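Local atomic coordinates of interferon-activable protein 202 (Mus musculus, PDB entry 4L5R), a protein that binds double-stranded DNA without sequence specificity through its first HIN-200 domain and restrains the AIM2 inflammasome, probably by sequestering cytosolic DNA. Residues 16-21 / 93-98; 26-31 / 192-197; 35-40 / 52-57. One frame throughout, in Å; residues are numbered along the deposited sequence.

Contact 1. Residues 16-21 / 93-98. Unlike the reference sequence in segment 93-98: Met96 (reference Ile), Phe97 (reference Ile).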
loop_
_atom_site.group_PDB
_atom_site.type_symbol
_atom_site.label_atom_id
_atom_site.label_comp_id
_atom_site.label_asym_id
_atom_site.label_seq_id
_atom_site.Cartn_x
_atom_site.Cartn_y
_atom_site.Cartn_z
ATOM N N PRO A 16 -16.728 5.283 13.974
ATOM C CA PRO A 16 -15.800 6.291 13.450
ATOM C C PRO A 16 -14.392 6.197 14.041
ATOM O O PRO A 16 -14.211 5.966 15.235
ATOM C CB PRO A 16 -16.458 7.625 13.829
ATOM C CG PRO A 16 -17.541 7.290 14.803
ATOM C CD PRO A 16 -17.951 5.886 14.540
ATOM N N MET A 17 -13.398 6.365 13.179
ATOM C CA MET A 17 -12.014 6.485 13.604
ATOM C C MET A 17 -11.377 7.705 12.948
ATOM O O MET A 17 -11.443 7.875 11.720
ATOM C CB MET A 17 -11.207 5.232 13.231
ATOM C CG MET A 17 -9.781 5.293 13.754
ATOM S SD MET A 17 -8.821 3.769 13.510
ATOM C CE MET A 17 -8.766 3.651 11.738
ATOM N N THR A 18 -10.738 8.541 13.759
ATOM C CA THR A 18 -10.043 9.708 13.224
ATOM C C THR A 18 -8.567 9.400 12.963
ATOM O O THR A 18 -7.868 8.890 13.836
ATOM C CB THR A 18 -10.168 10.895 14.173
ATOM O OG1 THR A 18 -11.546 11.265 14.267
ATOM C CG2 THR A 18 -9.384 12.089 13.655
ATOM N N VAL A 19 -8.104 9.710 11.756
ATOM C CA VAL A 19 -6.703 9.491 11.386
ATOM C C VAL A 19 -6.072 10.749 10.785
ATOM O O VAL A 19 -6.768 11.645 10.288
ATOM C CB VAL A 19 -6.559 8.333 10.372
ATOM C CG1 VAL A 19 -7.228 7.065 10.907
ATOM C CG2 VAL A 19 -7.128 8.725 9.000
ATOM N N MET A 20 -4.748 10.811 10.813
ATOM C CA MET A 20 -4.054 11.881 10.126
ATOM C C MET A 20 -3.463 11.305 8.848
ATOM O O MET A 20 -2.789 10.284 8.880
ATOM C CB MET A 20 -2.944 12.491 10.985
ATOM C CG MET A 20 -2.280 13.677 10.285
ATOM S SD MET A 20 -0.871 14.398 11.146
ATOM C CE MET A 20 0.345 13.110 10.989
ATOM N N VAL A 21 -3.727 11.948 7.723
ATOM C CA VAL A 21 -3.178 11.461 6.468
ATOM C C VAL A 21 -1.680 11.751 6.372
ATOM O O VAL A 21 -1.236 12.883 6.590
ATOM C CB VAL A 21 -3.897 12.083 5.270
ATOM C CG1 VAL A 21 -3.277 11.571 3.964
ATOM C CG2 VAL A 21 -5.402 11.772 5.349
ATOM N N PRO A 93 -11.966 19.740 15.502
ATOM C CA PRO A 93 -10.818 20.110 16.337
ATOM C C PRO A 93 -10.690 19.241 17.591
ATOM O O PRO A 93 -9.586 18.809 17.915
ATOM C CB PRO A 93 -11.129 21.559 16.713
ATOM C CG PRO A 93 -11.857 22.080 15.511
ATOM C CD PRO A 93 -12.690 20.923 15.005
ATOM N N ASN A 94 -11.801 18.975 18.273
ATOM C CA ASN A 94 -11.768 18.193 19.507
ATOM C C ASN A 94 -11.585 16.698 19.261
ATOM O O ASN A 94 -11.739 15.887 20.181
ATOM C CB ASN A 94 -13.028 18.440 20.347
ATOM C CG ASN A 94 -14.256 17.740 19.785
ATOM O OD1 ASN A 94 -14.303 17.388 18.606
ATOM N ND2 ASN A 94 -15.262 17.542 20.631
ATOM N N GLN A 95 -11.257 16.342 18.019
ATOM C CA GLN A 95 -10.985 14.951 17.657
ATOM C C GLN A 95 -9.545 14.774 17.197
ATOM O O GLN A 95 -9.133 13.672 16.852
ATOM C CB GLN A 95 -11.920 14.479 16.541
ATOM C CG GLN A 95 -13.336 14.141 16.981
ATOM C CD GLN A 95 -14.264 13.917 15.796
ATOM O OE1 GLN A 95 -14.070 14.492 14.720
ATOM N NE2 GLN A 95 -15.272 13.071 15.984
ATOM N N MET A 96 -8.790 15.865 17.177
ATOM C CA MET A 96 -7.418 15.821 16.698
ATOM C C MET A 96 -6.456 15.447 17.814
ATOM O O MET A 96 -6.792 15.529 18.998
ATOM C CB MET A 96 -7.026 17.160 16.077
ATOM C CG MET A 96 -7.747 17.454 14.774
ATOM S SD MET A 96 -7.353 19.092 14.156
ATOM C CE MET A 96 -8.377 19.143 12.682
ATOM N N PHE A 97 -5.259 15.032 17.426
ATOM C CA PHE A 97 -4.275 14.545 18.376
ATOM C C PHE A 97 -2.898 14.691 17.760
ATOM O O PHE A 97 -2.764 14.940 16.562
ATOM C CB PHE A 97 -4.539 13.071 18.691
ATOM C CG PHE A 97 -4.781 12.229 17.467
ATOM C CD1 PHE A 97 -3.721 11.656 16.778
ATOM C CD2 PHE A 97 -6.070 12.029 16.992
ATOM C CE1 PHE A 97 -3.942 10.893 15.648
ATOM C CE2 PHE A 97 -6.298 11.261 15.865
ATOM C CZ PHE A 97 -5.234 10.696 15.189
ATOM N N GLU A 98 -1.873 14.535 18.585
ATOM C CA GLU A 98 -0.507 14.558 18.102
ATOM C C GLU A 98 -0.092 13.128 17.792
ATOM O O GLU A 98 -0.271 12.235 18.620
ATOM C CB GLU A 98 0.403 15.167 19.164
ATOM C CG GLU A 98 1.875 15.190 18.809
ATOM C CD GLU A 98 2.710 15.843 19.897
ATOM O OE1 GLU A 98 2.319 16.934 20.370
ATOM O OE2 GLU A 98 3.747 15.260 20.288
#

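Contact 2. Residues 26-31 / 192-197. With nucleotides of chain B.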
loop_
_atom_site.group_PDB
_atom_site.type_symbol
_atom_site.label_atom_id
_atom_site.label_comp_id
_atom_site.label_asym_id
_atom_site.label_seq_id
_atom_site.Cartn_x
_atom_site.Cartn_y
_atom_site.Cartn_z
ATOM N N GLU A 26 -1.144 8.768 -6.585
ATOM C CA GLU A 26 -2.127 9.132 -7.579
ATOM C C GLU A 26 -3.037 7.927 -7.766
ATOM O O GLU A 26 -2.648 6.794 -7.455
ATOM C CB GLU A 26 -1.437 9.480 -8.909
ATOM C CG GLU A 26 -0.557 8.362 -9.422
ATOM C CD GLU A 26 0.460 8.824 -10.457
ATOM O OE1 GLU A 26 1.674 8.647 -10.208
ATOM O OE2 GLU A 26 0.050 9.354 -11.512
ATOM N N PRO A 27 -4.240 8.158 -8.294
ATOM C CA PRO A 27 -5.144 7.073 -8.678
ATOM C C PRO A 27 -4.581 6.309 -9.865
ATOM O O PRO A 27 -3.784 6.855 -10.621
ATOM C CB PRO A 27 -6.423 7.813 -9.085
ATOM C CG PRO A 27 -6.321 9.135 -8.405
ATOM C CD PRO A 27 -4.885 9.478 -8.404
ATOM N N PHE A 28 -4.983 5.058 -10.019
ATOM C CA PHE A 28 -4.531 4.263 -11.143
ATOM C C PHE A 28 -5.582 3.197 -11.392
ATOM O O PHE A 28 -6.327 2.821 -10.481
ATOM C CB PHE A 28 -3.144 3.645 -10.881
ATOM C CG PHE A 28 -3.083 2.765 -9.664
ATOM C CD1 PHE A 28 -2.857 3.308 -8.402
ATOM C CD2 PHE A 28 -3.261 1.396 -9.779
ATOM C CE1 PHE A 28 -2.808 2.498 -7.279
ATOM C CE2 PHE A 28 -3.206 0.571 -8.649
ATOM C CZ PHE A 28 -2.991 1.119 -7.409
ATOM N N ASN A 29 -5.674 2.751 -12.640
ATOM C CA ASN A 29 -6.567 1.657 -12.989
ATOM C C ASN A 29 -5.977 0.289 -12.625
ATOM O O ASN A 29 -4.773 0.074 -12.720
ATOM C CB ASN A 29 -6.912 1.713 -14.481
ATOM C CG ASN A 29 -7.749 2.931 -14.839
ATOM O OD1 ASN A 29 -8.219 3.659 -13.959
ATOM N ND2 ASN A 29 -7.949 3.152 -16.141
ATOM N N TYR A 30 -6.841 -0.636 -12.223
ATOM C CA TYR A 30 -6.422 -2.012 -12.002
ATOM C C TYR A 30 -7.556 -2.934 -12.477
ATOM O O TYR A 30 -8.546 -2.461 -13.046
ATOM C CB TYR A 30 -6.042 -2.241 -10.524
ATOM C CG TYR A 30 -7.237 -2.227 -9.602
ATOM C CD1 TYR A 30 -7.866 -1.036 -9.265
ATOM C CD2 TYR A 30 -7.772 -3.414 -9.116
ATOM C CE1 TYR A 30 -8.982 -1.022 -8.444
ATOM C CE2 TYR A 30 -8.873 -3.417 -8.302
ATOM C CZ TYR A 30 -9.481 -2.223 -7.971
ATOM O OH TYR A 30 -10.590 -2.250 -7.165
ATOM N N LYS A 31 -7.410 -4.244 -12.282
ATOM C CA LYS A 31 -8.417 -5.193 -12.760
ATOM C C LYS A 31 -8.649 -5.070 -14.275
ATOM O O LYS A 31 -9.790 -4.998 -14.746
ATOM C CB LYS A 31 -9.733 -5.013 -11.998
ATOM C CG LYS A 31 -10.519 -6.308 -11.818
ATOM C CD LYS A 31 -11.768 -6.102 -10.965
ATOM C CE LYS A 31 -12.612 -7.373 -10.910
ATOM N NZ LYS A 31 -13.978 -7.132 -10.344
ATOM N N HIS A 192 -3.883 -5.357 -6.532
ATOM C CA HIS A 192 -3.694 -3.974 -6.087
ATOM C C HIS A 192 -2.266 -3.428 -6.162
ATOM O O HIS A 192 -2.030 -2.279 -5.793
ATOM C CB HIS A 192 -4.194 -3.793 -4.635
ATOM C CG HIS A 192 -5.619 -4.199 -4.420
ATOM N ND1 HIS A 192 -6.032 -4.869 -3.289
ATOM C CD2 HIS A 192 -6.732 -4.011 -5.174
ATOM C CE1 HIS A 192 -7.334 -5.086 -3.355
ATOM N NE2 HIS A 192 -7.783 -4.575 -4.490
ATOM N N SER A 193 -1.300 -4.225 -6.612
ATOM C CA SER A 193 0.079 -3.761 -6.560
ATOM C C SER A 193 0.339 -2.522 -7.408
ATOM O O SER A 193 -0.266 -2.325 -8.469
ATOM C CB SER A 193 1.066 -4.878 -6.948
ATOM O OG SER A 193 0.815 -6.044 -6.184
ATOM N N PHE A 194 1.248 -1.692 -6.918
ATOM C CA PHE A 194 1.628 -0.455 -7.579
ATOM C C PHE A 194 3.125 -0.265 -7.381
ATOM O O PHE A 194 3.661 -0.461 -6.274
ATOM C CB PHE A 194 0.850 0.714 -6.964
ATOM C CG PHE A 194 1.070 2.039 -7.651
ATOM C CD1 PHE A 194 0.358 2.367 -8.818
ATOM C CD2 PHE A 194 1.931 2.985 -7.106
ATOM C CE1 PHE A 194 0.543 3.604 -9.428
ATOM C CE2 PHE A 194 2.112 4.221 -7.713
ATOM C CZ PHE A 194 1.409 4.528 -8.883
ATOM N N ILE A 195 3.806 0.108 -8.456
ATOM C CA ILE A 195 5.236 0.279 -8.399
ATOM C C ILE A 195 5.662 1.589 -9.045
ATOM O O ILE A 195 5.180 1.952 -10.131
ATOM C CB ILE A 195 5.925 -0.926 -9.067
ATOM C CG1 ILE A 195 7.436 -0.773 -9.049
ATOM C CG2 ILE A 195 5.412 -1.108 -10.494
ATOM C CD1 ILE A 195 8.140 -1.978 -9.628
ATOM N N LYS A 196 6.556 2.315 -8.384
ATOM C CA LYS A 196 7.079 3.544 -8.978
ATOM C C LYS A 196 8.478 3.911 -8.507
ATOM O O LYS A 196 8.935 3.470 -7.447
ATOM C CB LYS A 196 6.117 4.722 -8.762
ATOM C CG LYS A 196 6.022 5.220 -7.341
ATOM C CD LYS A 196 5.212 6.517 -7.291
ATOM C CE LYS A 196 4.855 6.911 -5.860
ATOM N NZ LYS A 196 3.996 8.135 -5.805
ATOM N N GLY A 197 9.161 4.715 -9.315
ATOM C CA GLY A 197 10.451 5.251 -8.921
ATOM C C GLY A 197 10.216 6.198 -7.764
ATOM O O GLY A 197 9.222 6.919 -7.748
ATOM P P DT B 5 -9.502 -9.472 -9.196
ATOM O OP1 DT B 5 -9.527 -8.080 -8.674
ATOM O OP2 DT B 5 -8.879 -9.753 -10.513
ATOM O "O5'" DT B 5 -8.779 -10.441 -8.145
ATOM C "C5'" DT B 5 -9.294 -10.578 -6.831
ATOM C "C4'" DT B 5 -8.571 -11.698 -6.112
ATOM O "O4'" DT B 5 -9.057 -12.985 -6.561
ATOM C "C3'" DT B 5 -7.053 -11.714 -6.304
ATOM O "O3'" DT B 5 -6.477 -11.303 -5.057
ATOM C "C2'" DT B 5 -6.724 -13.163 -6.669
ATOM C "C1'" DT B 5 -8.013 -13.895 -6.302
ATOM N N1 DT B 5 -8.265 -15.165 -7.045
ATOM C C2 DT B 5 -8.473 -16.306 -6.307
ATOM O O2 DT B 5 -8.462 -16.333 -5.084
ATOM N N3 DT B 5 -8.697 -17.423 -7.063
ATOM C C4 DT B 5 -8.733 -17.547 -8.437
ATOM O O4 DT B 5 -8.936 -18.633 -8.983
ATOM C C5 DT B 5 -8.506 -16.310 -9.149
ATOM C C7 DT B 5 -8.519 -16.293 -10.649
ATOM C C6 DT B 5 -8.287 -15.194 -8.430
HETATM O O HOH W 1 1.644 8.450 -7.120
HETATM O O HOH W 2 -10.550 -4.494 -5.439
#

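Contact 3. Residues 35-40 / 52-57. With NA (sodium ion), chain D.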
loop_
_atom_site.group_PDB
_atom_site.type_symbol
_atom_site.label_atom_id
_atom_site.label_comp_id
_atom_site.label_asym_id
_atom_site.label_seq_id
_atom_site.Cartn_x
_atom_site.Cartn_y
_atom_site.Cartn_z
ATOM N N GLU A 35 -11.407 -0.929 -12.961
ATOM C CA GLU A 35 -11.611 -0.190 -11.709
ATOM C C GLU A 35 -10.447 0.758 -11.439
ATOM O O GLU A 35 -9.388 0.626 -12.055
ATOM C CB GLU A 35 -11.753 -1.165 -10.539
ATOM C CG GLU A 35 -12.809 -2.239 -10.735
ATOM C CD GLU A 35 -14.224 -1.721 -10.536
ATOM O OE1 GLU A 35 -15.160 -2.360 -11.065
ATOM O OE2 GLU A 35 -14.403 -0.689 -9.842
ATOM N N ASN A 36 -10.633 1.703 -10.514
ATOM C CA ASN A 36 -9.516 2.539 -10.071
ATOM C C ASN A 36 -9.338 2.543 -8.554
ATOM O O ASN A 36 -10.222 2.121 -7.817
ATOM C CB ASN A 36 -9.611 3.963 -10.625
ATOM C CG ASN A 36 -10.970 4.582 -10.409
ATOM O OD1 ASN A 36 -11.600 4.381 -9.372
ATOM N ND2 ASN A 36 -11.442 5.341 -11.405
ATOM N N MET A 37 -8.178 2.997 -8.095
ATOM C CA MET A 37 -7.899 3.047 -6.658
ATOM C C MET A 37 -6.675 3.916 -6.420
ATOM O O MET A 37 -5.993 4.315 -7.371
ATOM C CB MET A 37 -7.630 1.636 -6.121
ATOM C CG MET A 37 -6.342 1.003 -6.666
ATOM S SD MET A 37 -5.952 -0.599 -5.907
ATOM C CE MET A 37 -5.371 -0.062 -4.300
ATOM N N PHE A 38 -6.384 4.212 -5.154
ATOM C CA PHE A 38 -5.110 4.803 -4.824
ATOM C C PHE A 38 -4.685 4.252 -3.468
ATOM O O PHE A 38 -5.531 3.791 -2.690
ATOM C CB PHE A 38 -5.111 6.346 -4.892
ATOM C CG PHE A 38 -6.031 7.036 -3.892
ATOM C CD1 PHE A 38 -5.588 7.339 -2.619
ATOM C CD2 PHE A 38 -7.307 7.434 -4.264
ATOM C CE1 PHE A 38 -6.421 7.994 -1.695
ATOM C CE2 PHE A 38 -8.143 8.090 -3.357
ATOM C CZ PHE A 38 -7.691 8.369 -2.073
ATOM N N HIS A 39 -3.383 4.236 -3.232
ATOM C CA HIS A 39 -2.842 3.824 -1.934
ATOM C C HIS A 39 -2.650 5.017 -1.026
ATOM O O HIS A 39 -2.405 6.123 -1.492
ATOM C CB HIS A 39 -1.482 3.145 -2.119
ATOM C CG HIS A 39 -1.564 1.841 -2.836
ATOM N ND1 HIS A 39 -2.029 0.692 -2.231
ATOM C CD2 HIS A 39 -1.268 1.503 -4.115
ATOM C CE1 HIS A 39 -2.013 -0.298 -3.106
ATOM N NE2 HIS A 39 -1.550 0.168 -4.256
ATOM N N ALA A 40 -2.703 4.789 0.283
ATOM C CA ALA A 40 -2.414 5.859 1.196
ATOM C C ALA A 40 -1.882 5.257 2.495
ATOM O O ALA A 40 -1.989 4.044 2.717
ATOM C CB ALA A 40 -3.673 6.717 1.450
ATOM N N LYS A 52 -6.153 1.262 1.247
ATOM C CA LYS A 52 -6.509 1.179 -0.167
ATOM C C LYS A 52 -7.841 1.870 -0.337
ATOM O O LYS A 52 -8.828 1.524 0.339
ATOM C CB LYS A 52 -6.609 -0.274 -0.628
ATOM C CG LYS A 52 -5.258 -1.014 -0.651
ATOM C CD LYS A 52 -5.443 -2.524 -0.775
ATOM C CE LYS A 52 -4.079 -3.227 -0.885
ATOM N NZ LYS A 52 -4.250 -4.683 -1.115
ATOM N N VAL A 53 -7.879 2.847 -1.240
ATOM C CA VAL A 53 -9.068 3.675 -1.396
ATOM C C VAL A 53 -9.626 3.463 -2.803
ATOM O O VAL A 53 -8.892 3.553 -3.780
ATOM C CB VAL A 53 -8.751 5.169 -1.153
ATOM C CG1 VAL A 53 -10.029 6.006 -1.227
ATOM C CG2 VAL A 53 -8.045 5.375 0.203
ATOM N N PHE A 54 -10.908 3.139 -2.895
ATOM C CA PHE A 54 -11.524 2.753 -4.164
ATOM C C PHE A 54 -12.488 3.802 -4.655
ATOM O O PHE A 54 -12.944 3.768 -5.791
ATOM C CB PHE A 54 -12.230 1.404 -4.016
ATOM C CG PHE A 54 -11.289 0.309 -3.638
ATOM C CD1 PHE A 54 -10.428 -0.218 -4.578
ATOM C CD2 PHE A 54 -11.215 -0.151 -2.338
ATOM C CE1 PHE A 54 -9.509 -1.204 -4.233
ATOM C CE2 PHE A 54 -10.303 -1.147 -1.985
ATOM C CZ PHE A 54 -9.458 -1.673 -2.929
ATOM N N ASN A 55 -12.785 4.756 -3.792
ATOM C CA ASN A 55 -13.724 5.804 -4.144
ATOM C C ASN A 55 -12.964 7.061 -4.529
ATOM O O ASN A 55 -12.402 7.725 -3.671
ATOM C CB ASN A 55 -14.663 6.069 -2.971
ATOM C CG ASN A 55 -15.660 7.160 -3.269
ATOM O OD1 ASN A 55 -15.684 7.695 -4.377
ATOM N ND2 ASN A 55 -16.496 7.496 -2.284
ATOM N N MET A 56 -12.920 7.370 -5.828
ATOM C CA MET A 56 -12.106 8.495 -6.311
ATOM C C MET A 56 -12.545 9.855 -5.761
ATOM O O MET A 56 -11.749 10.799 -5.719
ATOM C CB MET A 56 -12.068 8.542 -7.851
ATOM C CG MET A 56 -11.337 7.388 -8.487
ATOM S SD MET A 56 -9.665 7.190 -7.821
ATOM C CE MET A 56 -9.922 5.928 -6.585
ATOM N N ASP A 57 -13.807 9.955 -5.343
ATOM C CA ASP A 57 -14.304 11.151 -4.675
ATOM C C ASP A 57 -13.507 11.495 -3.418
ATOM O O ASP A 57 -13.561 12.618 -2.933
ATOM C CB ASP A 57 -15.776 10.978 -4.299
ATOM C CG ASP A 57 -16.694 11.000 -5.509
ATOM O OD1 ASP A 57 -16.250 11.445 -6.591
ATOM O OD2 ASP A 57 -17.857 10.570 -5.370
HETATM NA NA NA D . -12.997 1.884 -7.913
#

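Contact 1. Residues 16-21 / 93-98
Thr18, on strand 17-21, faces Gln95 and Phe97 of a loop that lies against the strand without pairing with it: the nearest alpha carbons, those of Thr18 and Gln95, are 6.9 Å apart, and no hydrogen bond joins the two backbones. A single 3-10 turn, closed from Met96 N to Pro93 O, precedes Phe97. Phe97, which replaces the isoleucine of the reference sequence, slides its ring past Thr18 so that the rim meets the strand; CZ lies 3.5 Å from Thr18 O, which sits near the ring plane. The methyl of Thr18 bridges the two loop residues. With OG1 beside the backbone N (chi1 -64°), CG2 stands anti to that N and reaches Gln95 O at 3.6 Å and Phe97 CE2 at 3.9 Å. Across the side chain of Gln95, set about at right angles, Thr18 OG1 makes only a loose approach, 4.0 Å to Gln95 CB; its hydrogen bond goes to Thr69 OG1 on the adjoining strand. Gln95 OE1 turns back to Ala92 N. Phe67 meets the Phe97 ring edge-to-face. The contact lays the loop between strand 87-90 and helix 101-108 against the beta-sheet of an OB fold, well away from the DNA.

Contact 2. Residues 26-31 / 192-197
Phe28 and Phe194 meet obliquely, neither stacked nor edge-to-face: their planes are 32° apart and the ring centroids 4.5 Å. One corner of the Phe194 ring does the touching, CD1 lying over the centre of one Phe28 face and 3.4 Å from Phe28 CD1. At the rim of Phe28, near the ring plane, CZ comes 3.9 Å from His192 O, a carbonyl that also takes a hydrogen bond from His39 NE2. An alanine here would take away the ring face on which Phe194 CD1 rests and is likely to open a gap between the two segments and leave the Phe194 ring freer to turn. Each segment belongs to a different beta-sheet, strand 17-30 to one and strand 194-197 to the other, so the aromatic cluster joins the two OB subdomains of a HIN-200 domain. Farther along, the edge of His192 points at the face of Tyr30 in an offset T-shaped pair, planes at 70°, with His192 CD2 3.8 Å from Tyr30 CE2. Water 2 links Tyr30 OH (2.8 Å) to His192 NE2 (2.9 Å), while Lys52 NZ is hydrogen-bonded to His192 ND1. Beyond this pair, Lys31 runs its extended chain along the phosphate of DT5 of chain B, CG 3.7 Å from OP1. At the other end, water 1 accepts from Glu26 N and Lys196 NZ and donates to Glu26 OE1, joining opposite charges without direct contact.

Contact 3. Residues 35-40 / 52-57
Phe38 and Val53 pair across the antiparallel hairpin of strands 35-43 and 48-53, part of the first OB-fold sheet of this HIN-200 domain. Two backbone hydrogen bonds make them a hydrogen-bonded pair: Phe38 N donates to Val53 O, in the carbonyl plane, and Val53 N donates to Phe38 O at 2.9 Å in a nearly straight bond of 165°. Val53 O also receives a CA-H contact from Met37 CA at 3.1 Å. His39 and Lys52 follow as a non-hydrogen-bonded pair.

Apolar packing divides between the two faces of the hairpin. On that of Phe38 and Val53, the valine lies against the ring in a CH-pi contact, CB 3.7 Å from the ring centroid, while Met56 CE comes obliquely to CD2. On that of His39 and Lys52, the methyl of Met37 rests over the histidine face toward its rim and beside Lys52 CG. Met37 SD stands oblique to the Phe54 ring, 5.1 Å from its centroid, a Met-aromatic contact.

The polar ends of His39 and Lys52 are taken up beyond the hairpin by His192. His39 mediates interaction with TP53BP1 and falls within a region required for homomultimerization.

Where the strand 48-53 ends, an Asx turn forms, Asn55 OD1 accepting from Asp57 N, with the donor above the carbonyl plane. Met56 CG lies against Asn36 OD1 at 3.1 Å, and the chain beyond is bent at both chi2 and chi3, which brings its methyl back to Met37 CA. The bound sodium ion takes one carbonyl from each segment, Asn36 O and Phe54 O, each at a rather long 2.8 Å.

How the contacts relate
Strand 17-30 carries one side of contacts 1 and 2, while contact 3 lies beside it. Contact 1 uses its early part, and contact 2 its far end, with centres about 27 Å apart and no touch between them. Segment 35-40 of contact 3 lies on the adjacent strand of the same sheet, and contact 3 joins contact 2 directly: the centres are about 10 Å apart, Tyr30 N approaches Glu35 O at 2.8 Å, and His192 bridges to Lys52. The sodium ion of contact 3 is about 5 Å from the nearest side-chain atom of Tyr30. Contact 2 reaches the DNA phosphate through Lys31, whereas contact 1 stays about 19 Å from the DNA at its nearest atom.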